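Local coordinates for protein orotidine 5'-phosphate decarboxylase (Sulfolobus solfataricus, PDB 4DBD) that probably catalyses the decarboxylation of orotidine 5'-monophosphate to uridine 5'-monophosphate, the last step of de novo UMP synthesis, as a homodimeric TIM barrel, at residues S86-G89 with S93-E96; L110-S115 with D125-V130. All coordinates share one frame; numbering follows the deposited sequence.

Interaction 1 of 2, residues S86-G89 with S93-E96; sequences SFIG and SLDE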
ATOM      1  N   SER A  86       0.895   8.774   5.678  1.00 15.72           N
ATOM      2  CA  SER A  86       1.590   9.408   6.796  1.00 18.44           C
ATOM      3  C   SER A  86       1.783   8.467   7.976  1.00 18.52           C
ATOM      4  O   SER A  86       2.795   8.546   8.676  1.00 13.98           O
ATOM      5  CB  SER A  86       0.795  10.621   7.310  1.00 15.43           C
ATOM      6  OG  SER A  86       0.668  11.619   6.320  1.00 21.08           O
ATOM      7  N   PHE A  87       0.817   7.574   8.210  0.51 17.71           N
ATOM      8  CA  PHE A  87       0.799   6.812   9.469  0.51 17.57           C
ATOM      9  C   PHE A  87       2.012   5.899   9.665  0.51 16.97           C
ATOM     10  O   PHE A  87       2.322   5.495  10.797  0.51 16.87           O
ATOM     11  CB  PHE A  87      -0.523   6.041   9.663  0.51 18.27           C
ATOM     12  CG  PHE A  87      -0.643   4.788   8.832  0.51 15.73           C
ATOM     13  CD1 PHE A  87      -0.087   3.591   9.267  0.51 19.66           C
ATOM     14  CD2 PHE A  87      -1.348   4.799   7.641  0.51 17.71           C
ATOM     15  CE1 PHE A  87      -0.207   2.432   8.501  0.51 16.79           C
ATOM     16  CE2 PHE A  87      -1.473   3.653   6.879  0.51 16.83           C
ATOM     17  CZ  PHE A  87      -0.903   2.469   7.308  0.51 16.03           C
ATOM     18  N   ILE A  88       2.720   5.608   8.579  1.00 14.48           N
ATOM     19  CA  ILE A  88       3.918   4.757   8.673  1.00 16.68           C
ATOM     20  C   ILE A  88       5.099   5.436   9.362  1.00 18.02           C
ATOM     21  O   ILE A  88       6.035   4.766   9.800  1.00 19.09           O
ATOM     22  CB  ILE A  88       4.365   4.234   7.305  1.00 15.86           C
ATOM     23  CG1 ILE A  88       4.764   5.386   6.392  1.00 14.01           C
ATOM     24  CG2 ILE A  88       3.246   3.403   6.663  1.00 22.09           C
ATOM     25  CD1 ILE A  88       5.005   4.927   4.962  1.00 17.67           C
ATOM     26  N   GLY A  89       5.070   6.762   9.430  1.00 14.72           N
ATOM     27  CA  GLY A  89       6.070   7.480  10.192  1.00 18.71           C
ATOM     28  C   GLY A  89       7.319   7.818   9.406  1.00 19.55           C
ATOM     29  O   GLY A  89       7.441   7.516   8.208  1.00 18.83           O
ATOM     30  N   SER A  93      11.445   5.058   7.069  1.00 15.32           N
ATOM     31  CA  SER A  93      10.317   4.891   6.151  1.00 14.07           C
ATOM     32  C   SER A  93      10.174   6.145   5.292  1.00 14.92           C
ATOM     33  O   SER A  93      10.815   6.262   4.250  1.00 15.61           O
ATOM     34  CB  SER A  93       9.043   4.566   6.930  1.00 16.49           C
ATOM     35  OG  SER A  93       7.925   4.393   6.074  1.00 21.01           O
ATOM     36  N   LEU A  94       9.371   7.110   5.727  1.00 13.15           N
ATOM     37  CA  LEU A  94       9.171   8.289   4.891  1.00 15.38           C
ATOM     38  C   LEU A  94      10.420   9.158   4.682  1.00 18.54           C
ATOM     39  O   LEU A  94      10.561   9.790   3.627  1.00 17.34           O
ATOM     40  CB  LEU A  94       7.987   9.123   5.383  1.00 19.04           C
ATOM     41  CG  LEU A  94       6.625   8.455   5.187  1.00 15.53           C
ATOM     42  CD1 LEU A  94       5.568   9.216   5.966  1.00 16.00           C
ATOM     43  CD2 LEU A  94       6.252   8.369   3.690  1.00 15.07           C
ATOM     44  N   ASP A  95      11.330   9.210   5.652  1.00 15.34           N
ATOM     45  CA  ASP A  95      12.526  10.034   5.427  1.00 16.29           C
ATOM     46  C   ASP A  95      13.348   9.527   4.242  1.00 18.76           C
ATOM     47  O   ASP A  95      13.787  10.309   3.397  1.00 17.27           O
ATOM     48  CB  ASP A  95      13.384  10.237   6.695  1.00 15.88           C
ATOM     49  CG  ASP A  95      13.890   8.933   7.306  1.00 19.55           C
ATOM     50  OD1 ASP A  95      13.663   7.844   6.743  1.00 22.90           O
ATOM     51  OD2 ASP A  95      14.552   9.007   8.365  1.00 20.98           O
ATOM     52  N   GLU A  96      13.509   8.213   4.161  1.00 17.57           N
ATOM     53  CA  GLU A  96      14.275   7.596   3.095  1.00 16.95           C
ATOM     54  C   GLU A  96      13.590   7.768   1.746  1.00 18.70           C
ATOM     55  O   GLU A  96      14.252   7.990   0.730  1.00 19.54           O
ATOM     56  CB  GLU A  96      14.504   6.117   3.394  1.00 23.93           C
ATOM     57  CG  GLU A  96      15.437   5.893   4.556  1.00 17.63           C
ATOM     58  CD  GLU A  96      15.625   4.437   4.900  1.00 20.53           C
ATOM     59  OE1 GLU A  96      15.173   3.568   4.127  1.00 20.75           O
ATOM     60  OE2 GLU A  96      16.244   4.157   5.952  1.00 23.33           O
TER
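S93 and L94, near the start of helix 90-103, pack back onto I88 and G89 of the loop that leads into that helix from barrel strand 81-85. The loop makes a type I beta turn from S86 to G89, and G89 stands at the N-cap of the helix in a TIM-barrel beta-alpha unit. With phi at 88°, the backbone of G89 is in a region that calls for glycine, because a CB would jam against the carbonyl O of I88. Along the helix, S93 comes first. Its OG is anti to the backbone N (chi1 -180°), which sets it alongside the CG1-CD1 bond of I88, 3.2 Å from I88 CD1. The hydroxyl is not left to this apolar neighbour, since it is hydrogen-bonded to the carbonyl O of D64, a predicted active-site residue; the I88 side chain also lies near A63 of the predicted substrate site, while I88 O is bound by H116 of the second subunit. At L94 the backbone N gives a hydrogen bond to G89 O (3.2 Å, 157° at the hydrogen) in the plane of that carbonyl. The donor lies five positions after the acceptor, one more than in a regular alpha-helix. The L94 side chain then curls past the same oxygen, with CB and CG each 3.3 Å from G89 O, and crosses I88 at about a right angle, CG lying 3.8 Å from I88 CG1. An alanine here would probably open a gap beside the I88 ethyl branch and S86 O, with only CB left against the G89 carbonyl. Of the two leucine methyls, CD2 meets I88 CD1, whereas CD1 reaches the turn itself, 3.9 Å from S86 O, the oxygen that also accepts the G89 N hydrogen bond.

Interaction 2 of 2, residues L110-S115 with D125-V130; sequences LVAVMS and DYIKNV
Strand 110-113 and helix 125-130 run nearly antiparallel, their axes inclined at 153° and 9.1 Å apart at closest approach. The two chains come nearest at A112 and I127, whose CA atoms are separated by 6.4 Å. Towards L110 and V130 the backbones diverge, and no hydrogen bond spans the interface. I127 bridges the distance with its short branch: CG2, set anti to the backbone N, points at the strand and rests 3.9 Å from A112 CA and 4.1 Å from A112 CB. The ethyl branch leaves CB beside the backbone N, yet its CD1 still comes to 3.9 Å from A112 O, so that the two methyls of I127 both lie against this one residue. The short side chain of A112 is consistent with the close approach of the two CA atoms. This is the first half of a right-handed beta-alpha-beta crossover of the TIM barrel, in which helix 124-134 carries the chain from strand 107-113 to the neighbouring parallel strand 138-141. V111 belongs to the inner side, its side chain close to K61, the predicted proton donor. On the outside, L110 and V130 touch loosely, with CD1 of the leucine 4.5 Å from CG1 of the valine. L94 of helix 90-103 packs on both of them, while Y152 of helix 146-155 borders A112 and I127.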
ATOM      1  N   LEU A 110       1.215  13.058   1.024  1.00 15.41           N
ATOM      2  CA  LEU A 110       0.989  12.154   2.150  1.00 12.69           C
ATOM      3  C   LEU A 110      -0.493  12.064   2.508  1.00 16.85           C
ATOM      4  O   LEU A 110      -1.204  13.066   2.522  1.00 14.15           O
ATOM      5  CB  LEU A 110       1.786  12.589   3.375  1.00 10.81           C
ATOM      6  CG  LEU A 110       3.311  12.555   3.297  1.00 10.87           C
ATOM      7  CD1 LEU A 110       3.897  13.049   4.610  1.00 11.59           C
ATOM      8  CD2 LEU A 110       3.810  11.132   2.978  1.00 15.19           C
ATOM      9  N   VAL A 111      -0.953  10.852   2.790  1.00 12.08           N
ATOM     10  CA  VAL A 111      -2.344  10.637   3.169  1.00 15.03           C
ATOM     11  C   VAL A 111      -2.589  11.091   4.608  1.00 15.66           C
ATOM     12  O   VAL A 111      -1.972  10.574   5.548  1.00 17.92           O
ATOM     13  CB  VAL A 111      -2.732   9.160   3.017  1.00 13.45           C
ATOM     14  CG1 VAL A 111      -4.147   8.938   3.559  1.00 16.75           C
ATOM     15  CG2 VAL A 111      -2.636   8.755   1.559  1.00 14.37           C
ATOM     16  N   ALA A 112      -3.481  12.064   4.785  1.00 13.85           N
ATOM     17  CA  ALA A 112      -3.741  12.603   6.131  1.00 15.62           C
ATOM     18  C   ALA A 112      -5.053  12.093   6.705  1.00 14.00           C
ATOM     19  O   ALA A 112      -5.108  11.675   7.868  1.00 17.02           O
ATOM     20  CB  ALA A 112      -3.709  14.137   6.138  1.00 15.13           C
ATOM     21  N   VAL A 113      -6.115  12.176   5.911  1.00 14.31           N
ATOM     22  CA  VAL A 113      -7.428  11.705   6.322  1.00 13.94           C
ATOM     23  C   VAL A 113      -8.079  10.938   5.175  1.00 18.32           C
ATOM     24  O   VAL A 113      -8.092  11.404   4.036  1.00 18.18           O
ATOM     25  CB  VAL A 113      -8.356  12.874   6.704  1.00 16.80           C
ATOM     26  CG1 VAL A 113      -9.668  12.339   7.290  1.00 16.07           C
ATOM     27  CG2 VAL A 113      -7.660  13.804   7.677  1.00 15.73           C
ATOM     28  N   MET A 114      -8.612   9.760   5.462  1.00 16.73           N
ATOM     29  CA  MET A 114      -9.379   9.045   4.437  1.00 20.32           C
ATOM     30  C   MET A 114     -10.883   9.230   4.591  1.00 21.99           C
ATOM     31  O   MET A 114     -11.361   9.719   5.621  1.00 20.65           O
ATOM     32  CB  MET A 114      -8.992   7.574   4.379  1.00 15.70           C
ATOM     33  CG  MET A 114      -7.513   7.390   4.137  1.00 22.49           C
ATOM     34  SD  MET A 114      -7.107   5.727   3.598  1.00 24.04           S
ATOM     35  CE  MET A 114      -8.082   5.634   2.087  1.00 22.36           C
ATOM     36  N   SER A 115     -11.623   8.842   3.550  1.00 21.58           N
ATOM     37  CA  SER A 115     -13.056   9.132   3.465  1.00 28.87           C
ATOM     38  C   SER A 115     -13.984   8.070   4.056  1.00 24.59           C
ATOM     39  O   SER A 115     -15.171   8.329   4.262  1.00 29.08           O
ATOM     40  CB  SER A 115     -13.453   9.376   2.007  1.00 27.53           C
ATOM     41  OG  SER A 115     -12.740  10.451   1.435  1.00 31.83           O
ATOM     42  N   ASP A 125      -2.903  14.342  15.401  1.00 24.37           N
ATOM     43  CA  ASP A 125      -1.729  15.057  15.902  1.00 23.49           C
ATOM     44  C   ASP A 125      -0.456  14.379  15.437  1.00 23.84           C
ATOM     45  O   ASP A 125       0.464  15.037  14.948  1.00 23.22           O
ATOM     46  CB  ASP A 125      -1.745  15.141  17.441  1.00 27.58           C
ATOM     47  CG  ASP A 125      -2.795  16.106  17.964  1.00 38.46           C
ATOM     48  OD1 ASP A 125      -2.907  17.216  17.405  1.00 41.67           O
ATOM     49  OD2 ASP A 125      -3.510  15.752  18.933  1.00 33.67           O
ATOM     50  N   TYR A 126      -0.400  13.062  15.587  1.00 19.34           N
ATOM     51  CA  TYR A 126       0.729  12.293  15.072  1.00 21.60           C
ATOM     52  C   TYR A 126       0.910  12.501  13.564  1.00 17.59           C
ATOM     53  O   TYR A 126       2.002  12.787  13.088  1.00 17.20           O
ATOM     54  CB  TYR A 126       0.532  10.809  15.352  1.00 17.61           C
ATOM     55  CG  TYR A 126       1.689   9.972  14.849  1.00 23.97           C
ATOM     56  CD1 TYR A 126       2.959  10.116  15.400  1.00 29.90           C
ATOM     57  CD2 TYR A 126       1.518   9.050  13.819  1.00 24.42           C
ATOM     58  CE1 TYR A 126       4.026   9.363  14.954  1.00 26.61           C
ATOM     59  CE2 TYR A 126       2.582   8.289  13.362  1.00 24.10           C
ATOM     60  CZ  TYR A 126       3.833   8.450  13.933  1.00 19.88           C
ATOM     61  OH  TYR A 126       4.892   7.702  13.485  1.00 31.70           O
ATOM     62  N   ILE A 127      -0.170  12.340  12.811  1.00 19.69           N
ATOM     63  CA  ILE A 127      -0.087  12.468  11.364  1.00 18.70           C
ATOM     64  C   ILE A 127       0.345  13.885  10.965  1.00 16.68           C
ATOM     65  O   ILE A 127       1.196  14.059  10.103  1.00 18.70           O
ATOM     66  CB  ILE A 127      -1.414  12.017  10.681  1.00 19.29           C
ATOM     67  CG1 ILE A 127      -1.400  10.481  10.534  1.00 23.35           C
ATOM     68  CG2 ILE A 127      -1.556  12.659   9.317  1.00 18.30           C
ATOM     69  CD1 ILE A 127      -2.769   9.847  10.349  1.00 24.46           C
ATOM     70  N   LYS A 128      -0.222  14.901  11.607  1.00 18.83           N
ATOM     71  CA  LYS A 128       0.206  16.275  11.339  1.00 20.34           C
ATOM     72  C   LYS A 128       1.690  16.477  11.615  1.00 18.99           C
ATOM     73  O   LYS A 128       2.386  17.137  10.839  1.00 21.92           O
ATOM     74  CB  LYS A 128      -0.650  17.277  12.126  1.00 24.36           C
ATOM     75  CG  LYS A 128      -2.053  17.394  11.569  1.00 23.66           C
ATOM     76  CD  LYS A 128      -2.892  18.445  12.299  1.00 28.59           C
ATOM     77  CE  LYS A 128      -4.303  18.498  11.722  1.00 37.37           C
ATOM     78  NZ  LYS A 128      -5.070  19.677  12.230  1.00 38.43           N
ATOM     79  N   ASN A 129       2.178  15.906  12.709  1.00 17.00           N
ATOM     80  CA  ASN A 129       3.608  15.958  13.002  1.00 22.31           C
ATOM     81  C   ASN A 129       4.464  15.282  11.939  1.00 19.00           C
ATOM     82  O   ASN A 129       5.504  15.798  11.541  1.00 17.99           O
ATOM     83  CB  ASN A 129       3.900  15.350  14.369  1.00 23.63           C
ATOM     84  CG  ASN A 129       3.451  16.241  15.486  1.00 24.45           C
ATOM     85  OD1 ASN A 129       3.202  17.429  15.269  1.00 22.22           O
ATOM     86  ND2 ASN A 129       3.333  15.684  16.688  1.00 24.26           N
ATOM     87  N   VAL A 130       4.041  14.108  11.496  1.00 17.68           N
ATOM     88  CA  VAL A 130       4.733  13.450  10.394  1.00 17.39           C
ATOM     89  C   VAL A 130       4.778  14.376   9.185  1.00 16.10           C
ATOM     90  O   VAL A 130       5.823  14.536   8.542  1.00 16.66           O
ATOM     91  CB  VAL A 130       4.069  12.114  10.036  1.00 17.73           C
ATOM     92  CG1 VAL A 130       4.666  11.559   8.773  1.00 14.88           C
ATOM     93  CG2 VAL A 130       4.228  11.128  11.186  1.00 17.58           C
TER

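Interactions 1 and 2 follow in series along the chain, their centres 11 Å apart on the same side of the barrel. The first closes on helix 90-103, which leads directly into strand 107-113 of the second; together they cover two successive beta-alpha units. S86 joins them most directly: its OG lies 2.9 Å from V111 O, a probable hydrogen bond, and its carbonyl O is 3.5 Å from V130 CG1. Y126 OH also approaches G89 CA, at 3.5 Å. Both contacts also reach the second subunit, so this buried patch connects neighbouring strand-helix units next to the dimer interface and the predicted active site.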